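Local coordinates for protein KLLA0E08119p (Kluyveromyces lactis, PDB 3VA7) that probably carboxylates urea with bicarbonate and ATP through a biotin cofactor, forming urea-1-carboxylate in the allophanate route of urea degradation, at residues C669-E680 with P818-A826; S714-P723 with A1135-Q1143. One frame throughout, in Å; residues are numbered along the deposited sequence.

Contact 1. Residues C669-E680 with P818-A826; sequences CGPHGSIDLFKE and PKYENPILA
In the carboxyltransferase part of urea carboxylase, the loop after strand 662-669 packs on segment 818-826, which leads into strand 824-828, and Pro823 of that segment sits in a bend of the loop. The residues from Gly670 to Ser674 curve round its ring. Pro823 CB lies 3.3 Å from Gly670 CA, and Pro823 CG lies 3.4 Å from the carbonyl oxygen Pro671 O. On the next ring carbon, CD meets Gly673 O. The peptide before Pro671 is cis and Gly673 centres an inverse gamma turn, consistent with the sharp bend of the loop. Water 2 donates to both Gly673 O and Glu821 O and so bridges the two backbones. On the far segment Asn822 forms an Asx turn, its OD1 accepting from Ile824 N in the carbonyl plane at the start of strand 824-828. That strand pairs with strand 838-842, whose Arg841 makes a salt bridge with Asp676 and also holds Pro671 O. Tyr820 OH lies 2.9 Å from Glu680 OE2, at a poor angle for a hydrogen bond, and the carboxylate and ring planes are 38° apart. Cys669 SG stands beside its own backbone N, chi1 -51°, and faces the backbone of 820-821. There the thiol sulfur accepts a hydrogen bond from Glu821 N, with N to SG 3.3 Å and an N-H...S angle of 156°.

Contact 2. Residues S714-P723 with A1135-Q1143; sequences SDGGEAGLHP and ADEFARLIQ
Leu721 and Ile1142 cross at about a right angle where the loop 714-723, in subdomain A and B of the carboxyltransferase domain, meets the last turns of helix 1133-1142. Ile1142 CD1 touches Leu721 CB at 3.8 Å and also reaches the CD1 branch. The other branch, Leu721 CD2, rests on the methyl Ala1139 CB at 3.9 Å. Asp715 OD2 accepts from Gly717 N with its anti lone pair, closing an Asx turn. Asp715 OD1 lies 4.3 Å from Asp1136 OD2, and the two groups probably carry like charges.

His722 has its CG anti to the backbone N (chi1 -175°), which carries the ring toward the helix end. Ile1142 O lies at the ring edge, in plane, and takes a weak hydrogen bond from His722 ND1, 3.5 Å long. Pro723 CD sits 3.4 Å above one face of the His722 ring, offset toward the rim. Ile1142 CG2 packs against His722 CB.

Gln1143 crosses Pro723 at about a right angle. Its amide carbon CD lies 3.4 Å from Pro723 CG. The amide nitrogen NE2 serves both sides. It donates to Ala1139 O, in the last turn of the helix before it, at 2.7 Å from above that carbonyl plane, and weakly to Ser714 O across the contact at 3.0 Å. Together they would restrain the rotation of the amide, the second only weakly.

The contact joins the loop before strand 725-730 to a helix far along the chain. Helix 960-967 packs beside both: its Val967 touches Leu721 and Phe1138, and its Phe963 touches Ile1142 and meets the Phe1138 ring edge-to-face.

How the contacts relate
Contacts 1 and 2 lie on the same side of the chain's centre, with centres 22 Å apart. Their nearest atoms are about 5 Å apart, so they do not touch. Along the chain their segments alternate: 669-680, 714-723, 818-826, 1135-1143. Trp711 connects the two, since its ring meets both Phe678 of contact 1 and His722 of contact 2. Both flank the carboxyltransferase site without lining it. The side chains of Pro671 and His722 are each about 12 Å from the bound biotin group, and His722 is also about 12 Å from the bound urea. In contact 1, the Glu821 side chain is about 14 Å from the sodium ion.

Contact 1. Residues C669-E680 with P818-A826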
loop_
_atom_site.group_PDB
_atom_site.type_symbol
_atom_site.label_atom_id
_atom_site.label_comp_id
_atom_site.label_asym_id
_atom_site.label_seq_id
_atom_site.Cartn_x
_atom_site.Cartn_y
_atom_site.Cartn_z
ATOM N N CYS A 669 23.308 26.416 5.637
ATOM C CA CYS A 669 24.260 26.175 4.566
ATOM C C CYS A 669 24.847 24.768 4.697
ATOM O O CYS A 669 25.098 24.331 5.810
ATOM C CB CYS A 669 25.399 27.209 4.626
ATOM S SG CYS A 669 24.855 28.930 4.705
ATOM N N GLY A 670 25.070 24.072 3.571
ATOM C CA GLY A 670 25.538 22.654 3.555
ATOM C C GLY A 670 24.565 21.559 3.098
ATOM O O GLY A 670 23.376 21.700 3.292
ATOM N N PRO A 671 25.064 20.407 2.623
ATOM C CA PRO A 671 26.437 19.967 2.775
ATOM C C PRO A 671 27.385 20.500 1.765
ATOM O O PRO A 671 28.560 20.705 2.082
ATOM C CB PRO A 671 26.360 18.459 2.615
ATOM C CG PRO A 671 25.032 18.144 2.237
ATOM C CD PRO A 671 24.143 19.274 2.526
ATOM N N HIS A 672 26.922 20.728 0.547
ATOM C CA HIS A 672 27.895 20.934 -0.528
ATOM C C HIS A 672 28.078 22.385 -1.027
ATOM O O HIS A 672 28.773 22.622 -1.991
ATOM C CB HIS A 672 27.685 19.911 -1.635
ATOM C CG HIS A 672 27.629 18.502 -1.135
ATOM N ND1 HIS A 672 28.723 17.862 -0.595
ATOM C CD2 HIS A 672 26.604 17.609 -1.071
ATOM C CE1 HIS A 672 28.380 16.644 -0.210
ATOM N NE2 HIS A 672 27.099 16.469 -0.482
ATOM N N GLY A 673 27.505 23.359 -0.313
ATOM C CA GLY A 673 27.696 24.798 -0.664
ATOM C C GLY A 673 29.127 25.249 -0.354
ATOM O O GLY A 673 29.330 26.183 0.416
ATOM N N SER A 674 30.117 24.588 -0.957
ATOM C CA SER A 674 31.530 24.874 -0.683
ATOM C C SER A 674 32.268 24.791 -1.985
ATOM O O SER A 674 31.743 24.195 -2.924
ATOM C CB SER A 674 32.104 23.849 0.266
ATOM O OG SER A 674 32.011 22.580 -0.319
ATOM N N ILE A 675 33.464 25.376 -2.066
ATOM C CA ILE A 675 34.079 25.643 -3.391
ATOM C C ILE A 675 34.850 24.435 -3.972
ATOM O O ILE A 675 35.441 24.540 -5.047
ATOM C CB ILE A 675 34.954 26.954 -3.410
ATOM C CG1 ILE A 675 36.174 26.841 -2.464
ATOM C CG2 ILE A 675 34.145 28.154 -2.992
ATOM C CD1 ILE A 675 37.232 27.972 -2.663
ATOM N N ASP A 676 34.864 23.314 -3.259
ATOM C CA ASP A 676 35.355 22.034 -3.792
ATOM C C ASP A 676 34.371 21.528 -4.867
ATOM O O ASP A 676 34.759 20.728 -5.725
ATOM C CB ASP A 676 35.512 20.963 -2.680
ATOM C CG ASP A 676 34.341 20.942 -1.715
ATOM O OD1 ASP A 676 33.917 19.888 -1.202
ATOM O OD2 ASP A 676 33.789 22.010 -1.469
ATOM N N LEU A 677 33.124 22.033 -4.823
ATOM C CA LEU A 677 32.048 21.616 -5.732
ATOM C C LEU A 677 31.414 22.727 -6.614
ATOM O O LEU A 677 31.261 22.528 -7.819
ATOM C CB LEU A 677 30.951 20.879 -4.934
ATOM C CG LEU A 677 31.535 19.728 -4.131
ATOM C CD1 LEU A 677 30.681 19.312 -2.933
ATOM C CD2 LEU A 677 31.781 18.576 -5.089
ATOM N N PHE A 678 30.989 23.837 -6.008
ATOM C CA PHE A 678 30.451 25.016 -6.733
ATOM C C PHE A 678 31.417 26.229 -6.782
ATOM O O PHE A 678 32.120 26.517 -5.817
ATOM C CB PHE A 678 29.200 25.528 -6.052
ATOM C CG PHE A 678 28.069 24.554 -6.010
ATOM C CD1 PHE A 678 27.931 23.676 -4.932
ATOM C CD2 PHE A 678 27.101 24.540 -7.027
ATOM C CE1 PHE A 678 26.878 22.799 -4.859
ATOM C CE2 PHE A 678 26.030 23.658 -6.969
ATOM C CZ PHE A 678 25.915 22.783 -5.879
ATOM N N LYS A 679 31.416 26.989 -7.865
ATOM C CA LYS A 679 32.144 28.252 -7.811
ATOM C C LYS A 679 31.550 29.203 -6.774
ATOM O O LYS A 679 30.315 29.272 -6.626
ATOM C CB LYS A 679 32.224 28.929 -9.183
ATOM C CG LYS A 679 33.357 28.372 -10.001
ATOM C CD LYS A 679 33.308 28.831 -11.451
ATOM C CE LYS A 679 34.248 27.952 -12.312
ATOM N NZ LYS A 679 35.318 27.276 -11.429
ATOM N N GLU A 680 32.444 29.899 -6.048
ATOM C CA GLU A 680 32.119 31.052 -5.179
ATOM C C GLU A 680 30.934 31.868 -5.654
ATOM O O GLU A 680 29.958 31.985 -4.929
ATOM C CB GLU A 680 33.316 32.004 -5.059
ATOM C CG GLU A 680 34.173 31.878 -3.782
ATOM C CD GLU A 680 33.414 32.347 -2.567
ATOM O OE1 GLU A 680 33.356 31.608 -1.529
ATOM O OE2 GLU A 680 32.842 33.465 -2.693
ATOM N N PRO A 818 24.590 37.253 7.984
ATOM C CA PRO A 818 24.966 38.285 6.991
ATOM C C PRO A 818 25.351 37.714 5.637
ATOM O O PRO A 818 25.103 38.336 4.605
ATOM C CB PRO A 818 26.202 38.974 7.627
ATOM C CG PRO A 818 26.555 38.161 8.872
ATOM C CD PRO A 818 25.285 37.461 9.270
ATOM N N LYS A 819 25.970 36.537 5.655
ATOM C CA LYS A 819 26.464 35.860 4.452
ATOM C C LYS A 819 26.440 34.327 4.672
ATOM O O LYS A 819 26.572 33.835 5.782
ATOM C CB LYS A 819 27.888 36.337 4.181
ATOM C CG LYS A 819 28.608 35.644 3.045
ATOM C CD LYS A 819 29.924 36.349 2.712
ATOM C CE LYS A 819 30.264 36.241 1.209
ATOM N NZ LYS A 819 31.072 35.033 0.865
ATOM N N TYR A 820 26.291 33.559 3.611
ATOM C CA TYR A 820 26.355 32.104 3.754
ATOM C C TYR A 820 27.656 31.765 4.454
ATOM O O TYR A 820 28.668 32.441 4.259
ATOM C CB TYR A 820 26.290 31.396 2.386
ATOM C CG TYR A 820 27.396 31.797 1.483
ATOM C CD1 TYR A 820 28.635 31.175 1.550
ATOM C CD2 TYR A 820 27.205 32.804 0.536
ATOM C CE1 TYR A 820 29.701 31.558 0.672
ATOM C CE2 TYR A 820 28.238 33.202 -0.341
ATOM C CZ TYR A 820 29.474 32.571 -0.264
ATOM O OH TYR A 820 30.470 32.987 -1.113
ATOM N N GLU A 821 27.628 30.711 5.250
ATOM C CA GLU A 821 28.808 30.278 5.919
ATOM C C GLU A 821 29.328 28.980 5.279
ATOM O O GLU A 821 28.665 28.391 4.413
ATOM C CB GLU A 821 28.507 30.109 7.391
ATOM C CG GLU A 821 27.627 28.931 7.689
ATOM C CD GLU A 821 27.218 28.841 9.146
ATOM O OE1 GLU A 821 26.329 28.004 9.437
ATOM O OE2 GLU A 821 27.760 29.610 10.004
ATOM N N ASN A 822 30.511 28.541 5.722
ATOM C CA ASN A 822 31.155 27.329 5.261
ATOM C C ASN A 822 30.524 26.066 5.851
ATOM O O ASN A 822 30.474 25.919 7.053
ATOM C CB ASN A 822 32.607 27.411 5.671
ATOM C CG ASN A 822 33.423 26.338 5.079
ATOM O OD1 ASN A 822 33.008 25.191 5.030
ATOM N ND2 ASN A 822 34.597 26.691 4.616
ATOM N N PRO A 823 30.051 25.132 5.010
ATOM C CA PRO A 823 29.357 23.973 5.575
ATOM C C PRO A 823 30.305 22.937 6.160
ATOM O O PRO A 823 29.858 21.972 6.839
ATOM C CB PRO A 823 28.657 23.369 4.374
ATOM C CG PRO A 823 29.477 23.792 3.174
ATOM C CD PRO A 823 30.200 25.061 3.542
ATOM N N ILE A 824 31.599 23.093 5.873
ATOM C CA ILE A 824 32.596 22.120 6.343
ATOM C C ILE A 824 32.979 22.365 7.798
ATOM O O ILE A 824 33.644 23.324 8.123
ATOM C CB ILE A 824 33.841 22.063 5.436
ATOM C CG1 ILE A 824 33.408 21.647 4.046
ATOM C CG2 ILE A 824 34.901 21.082 6.019
ATOM C CD1 ILE A 824 34.408 22.074 3.004
ATOM N N LEU A 825 32.542 21.462 8.654
ATOM C CA LEU A 825 32.635 21.641 10.077
ATOM C C LEU A 825 34.003 21.241 10.606
ATOM O O LEU A 825 34.478 21.869 11.526
ATOM C CB LEU A 825 31.537 20.858 10.778
ATOM C CG LEU A 825 30.092 21.365 10.644
ATOM C CD1 LEU A 825 29.111 20.369 11.149
ATOM C CD2 LEU A 825 29.928 22.641 11.388
ATOM N N ALA A 826 34.635 20.226 10.021
ATOM C CA ALA A 826 36.009 19.841 10.350
ATOM C C ALA A 826 36.512 18.818 9.363
ATOM O O ALA A 826 35.724 18.028 8.847
ATOM C CB ALA A 826 36.111 19.270 11.729
HETATM O O HOH W 1 23.978 28.032 8.045
HETATM O O HOH W 2 27.668 27.509 2.018
#

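Contact 2. Residues S714-P723 with A1135-Q1143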
loop_
_atom_site.group_PDB
_atom_site.type_symbol
_atom_site.label_atom_id
_atom_site.label_comp_id
_atom_site.label_asym_id
_atom_site.label_seq_id
_atom_site.Cartn_x
_atom_site.Cartn_y
_atom_site.Cartn_z
ATOM N N SER A 714 35.040 19.550 -13.427
ATOM C CA SER A 714 34.744 19.455 -14.850
ATOM C C SER A 714 33.744 18.321 -15.086
ATOM O O SER A 714 32.964 18.368 -16.061
ATOM C CB SER A 714 36.034 19.211 -15.652
ATOM O OG SER A 714 36.635 17.943 -15.362
ATOM N N ASP A 715 33.798 17.304 -14.201
ATOM C CA ASP A 715 32.874 16.157 -14.141
ATOM C C ASP A 715 32.858 15.544 -12.732
ATOM O O ASP A 715 33.610 15.985 -11.869
ATOM C CB ASP A 715 33.244 15.084 -15.171
ATOM C CG ASP A 715 34.697 14.604 -15.046
ATOM O OD1 ASP A 715 35.513 15.205 -15.769
ATOM O OD2 ASP A 715 35.005 13.652 -14.271
ATOM N N GLY A 716 32.000 14.535 -12.509
ATOM C CA GLY A 716 31.955 13.803 -11.240
ATOM C C GLY A 716 32.687 12.463 -11.196
ATOM O O GLY A 716 32.441 11.668 -10.276
ATOM N N GLY A 717 33.580 12.194 -12.164
ATOM C CA GLY A 717 34.339 10.949 -12.174
ATOM C C GLY A 717 33.436 9.744 -12.202
ATOM O O GLY A 717 32.339 9.812 -12.721
ATOM N N GLU A 718 33.898 8.635 -11.633
ATOM C CA GLU A 718 33.116 7.373 -11.504
ATOM C C GLU A 718 31.664 7.464 -11.008
ATOM O O GLU A 718 30.859 6.595 -11.306
ATOM C CB GLU A 718 33.893 6.264 -10.729
ATOM C CG GLU A 718 35.188 6.697 -9.965
ATOM C CD GLU A 718 35.838 5.605 -8.987
ATOM O OE1 GLU A 718 35.556 5.602 -7.743
ATOM O OE2 GLU A 718 36.674 4.772 -9.476
ATOM N N ALA A 719 31.300 8.470 -10.242
ATOM C CA ALA A 719 29.905 8.550 -9.788
ATOM C C ALA A 719 28.937 9.167 -10.855
ATOM O O ALA A 719 27.734 9.327 -10.619
ATOM C CB ALA A 719 29.819 9.305 -8.477
ATOM N N GLY A 720 29.479 9.500 -12.029
ATOM C CA GLY A 720 28.709 10.081 -13.112
ATOM C C GLY A 720 29.471 11.281 -13.650
ATOM O O GLY A 720 30.196 11.954 -12.915
ATOM N N LEU A 721 29.289 11.570 -14.929
ATOM C CA LEU A 721 30.035 12.615 -15.571
ATOM C C LEU A 721 29.562 13.999 -15.193
ATOM O O LEU A 721 30.368 14.898 -15.031
ATOM C CB LEU A 721 30.054 12.404 -17.067
ATOM C CG LEU A 721 31.068 11.303 -17.346
ATOM C CD1 LEU A 721 30.995 10.811 -18.758
ATOM C CD2 LEU A 721 32.460 11.828 -17.059
ATOM N N HIS A 722 28.275 14.191 -14.992
ATOM C CA HIS A 722 27.830 15.552 -14.752
ATOM C C HIS A 722 28.386 16.085 -13.410
ATOM O O HIS A 722 28.345 15.376 -12.398
ATOM C CB HIS A 722 26.345 15.609 -14.773
ATOM C CG HIS A 722 25.814 16.982 -14.658
ATOM N ND1 HIS A 722 25.371 17.695 -15.749
ATOM C CD2 HIS A 722 25.655 17.790 -13.582
ATOM C CE1 HIS A 722 24.942 18.880 -15.347
ATOM N NE2 HIS A 722 25.097 18.959 -14.035
ATOM N N PRO A 723 28.898 17.337 -13.389
ATOM C CA PRO A 723 29.620 17.717 -12.199
ATOM C C PRO A 723 28.809 17.769 -10.935
ATOM O O PRO A 723 29.437 17.849 -9.894
ATOM C CB PRO A 723 30.138 19.116 -12.525
ATOM C CG PRO A 723 30.135 19.171 -13.989
ATOM C CD PRO A 723 28.938 18.410 -14.389
ATOM N N ALA A 1135 35.178 10.616 -23.673
ATOM C CA ALA A 1135 34.463 10.802 -22.421
ATOM C C ALA A 1135 34.344 12.282 -22.016
ATOM O O ALA A 1135 33.302 12.710 -21.492
ATOM C CB ALA A 1135 35.145 10.014 -21.333
ATOM N N ASP A 1136 35.395 13.069 -22.276
ATOM C CA ASP A 1136 35.375 14.502 -21.969
ATOM C C ASP A 1136 34.411 15.298 -22.849
ATOM O O ASP A 1136 33.761 16.223 -22.342
ATOM C CB ASP A 1136 36.788 15.126 -21.967
ATOM C CG ASP A 1136 37.658 14.635 -20.794
ATOM O OD1 ASP A 1136 38.871 14.551 -20.969
ATOM O OD2 ASP A 1136 37.146 14.309 -19.700
ATOM N N GLU A 1137 34.280 14.947 -24.136
ATOM C CA GLU A 1137 33.286 15.635 -24.973
ATOM C C GLU A 1137 31.907 15.327 -24.399
ATOM O O GLU A 1137 31.064 16.226 -24.204
ATOM C CB GLU A 1137 33.421 15.262 -26.466
ATOM C CG GLU A 1137 32.646 16.160 -27.504
ATOM C CD GLU A 1137 32.826 17.692 -27.316
ATOM O OE1 GLU A 1137 32.107 18.487 -27.994
ATOM O OE2 GLU A 1137 33.668 18.112 -26.476
ATOM N N PHE A 1138 31.707 14.057 -24.049
ATOM C CA PHE A 1138 30.467 13.666 -23.382
ATOM C C PHE A 1138 30.230 14.476 -22.119
ATOM O O PHE A 1138 29.133 15.012 -21.940
ATOM C CB PHE A 1138 30.446 12.175 -23.060
ATOM C CG PHE A 1138 29.802 11.318 -24.121
ATOM C CD1 PHE A 1138 28.441 11.407 -24.381
ATOM C CD2 PHE A 1138 30.558 10.373 -24.819
ATOM C CE1 PHE A 1138 27.840 10.587 -25.330
ATOM C CE2 PHE A 1138 29.983 9.550 -25.781
ATOM C CZ PHE A 1138 28.620 9.653 -26.045
ATOM N N ALA A 1139 31.247 14.572 -21.244
ATOM C CA ALA A 1139 31.093 15.355 -19.991
ATOM C C ALA A 1139 30.776 16.800 -20.310
ATOM O O ALA A 1139 30.009 17.442 -19.601
ATOM C CB ALA A 1139 32.334 15.241 -19.037
ATOM N N ARG A 1140 31.338 17.312 -21.398
ATOM C CA ARG A 1140 31.033 18.682 -21.801
ATOM C C ARG A 1140 29.558 18.784 -22.260
ATOM O O ARG A 1140 28.747 19.558 -21.712
ATOM C CB ARG A 1140 32.025 19.135 -22.877
ATOM C CG ARG A 1140 31.889 20.578 -23.286
ATOM C CD ARG A 1140 32.779 20.861 -24.489
ATOM N NE ARG A 1140 32.162 20.543 -25.784
ATOM C CZ ARG A 1140 31.145 21.206 -26.336
ATOM N NH1 ARG A 1140 30.568 22.222 -25.698
ATOM N NH2 ARG A 1140 30.677 20.822 -27.520
ATOM N N LEU A 1141 29.200 17.936 -23.219
ATOM C CA LEU A 1141 27.816 17.895 -23.689
ATOM C C LEU A 1141 26.789 17.661 -22.546
ATOM O O LEU A 1141 25.769 18.384 -22.485
ATOM C CB LEU A 1141 27.666 16.929 -24.898
ATOM C CG LEU A 1141 28.377 17.443 -26.178
ATOM C CD1 LEU A 1141 28.668 16.384 -27.298
ATOM C CD2 LEU A 1141 27.618 18.642 -26.733
ATOM N N ILE A 1142 27.075 16.715 -21.629
ATOM C CA ILE A 1142 26.141 16.318 -20.532
ATOM C C ILE A 1142 25.749 17.500 -19.632
ATOM O O ILE A 1142 24.605 17.600 -19.133
ATOM C CB ILE A 1142 26.723 15.146 -19.704
ATOM C CG1 ILE A 1142 26.814 13.870 -20.584
ATOM C CG2 ILE A 1142 25.929 14.921 -18.411
ATOM C CD1 ILE A 1142 27.733 12.736 -20.048
ATOM N N GLN A 1143 26.707 18.416 -19.498
ATOM C CA GLN A 1143 26.618 19.606 -18.654
ATOM C C GLN A 1143 25.775 20.777 -19.190
ATOM O O GLN A 1143 25.712 21.811 -18.512
ATOM C CB GLN A 1143 28.031 20.164 -18.552
ATOM C CG GLN A 1143 28.531 20.429 -17.229
ATOM C CD GLN A 1143 30.041 20.398 -17.207
ATOM O OE1 GLN A 1143 30.649 21.323 -16.683
ATOM N NE2 GLN A 1143 30.658 19.314 -17.720
#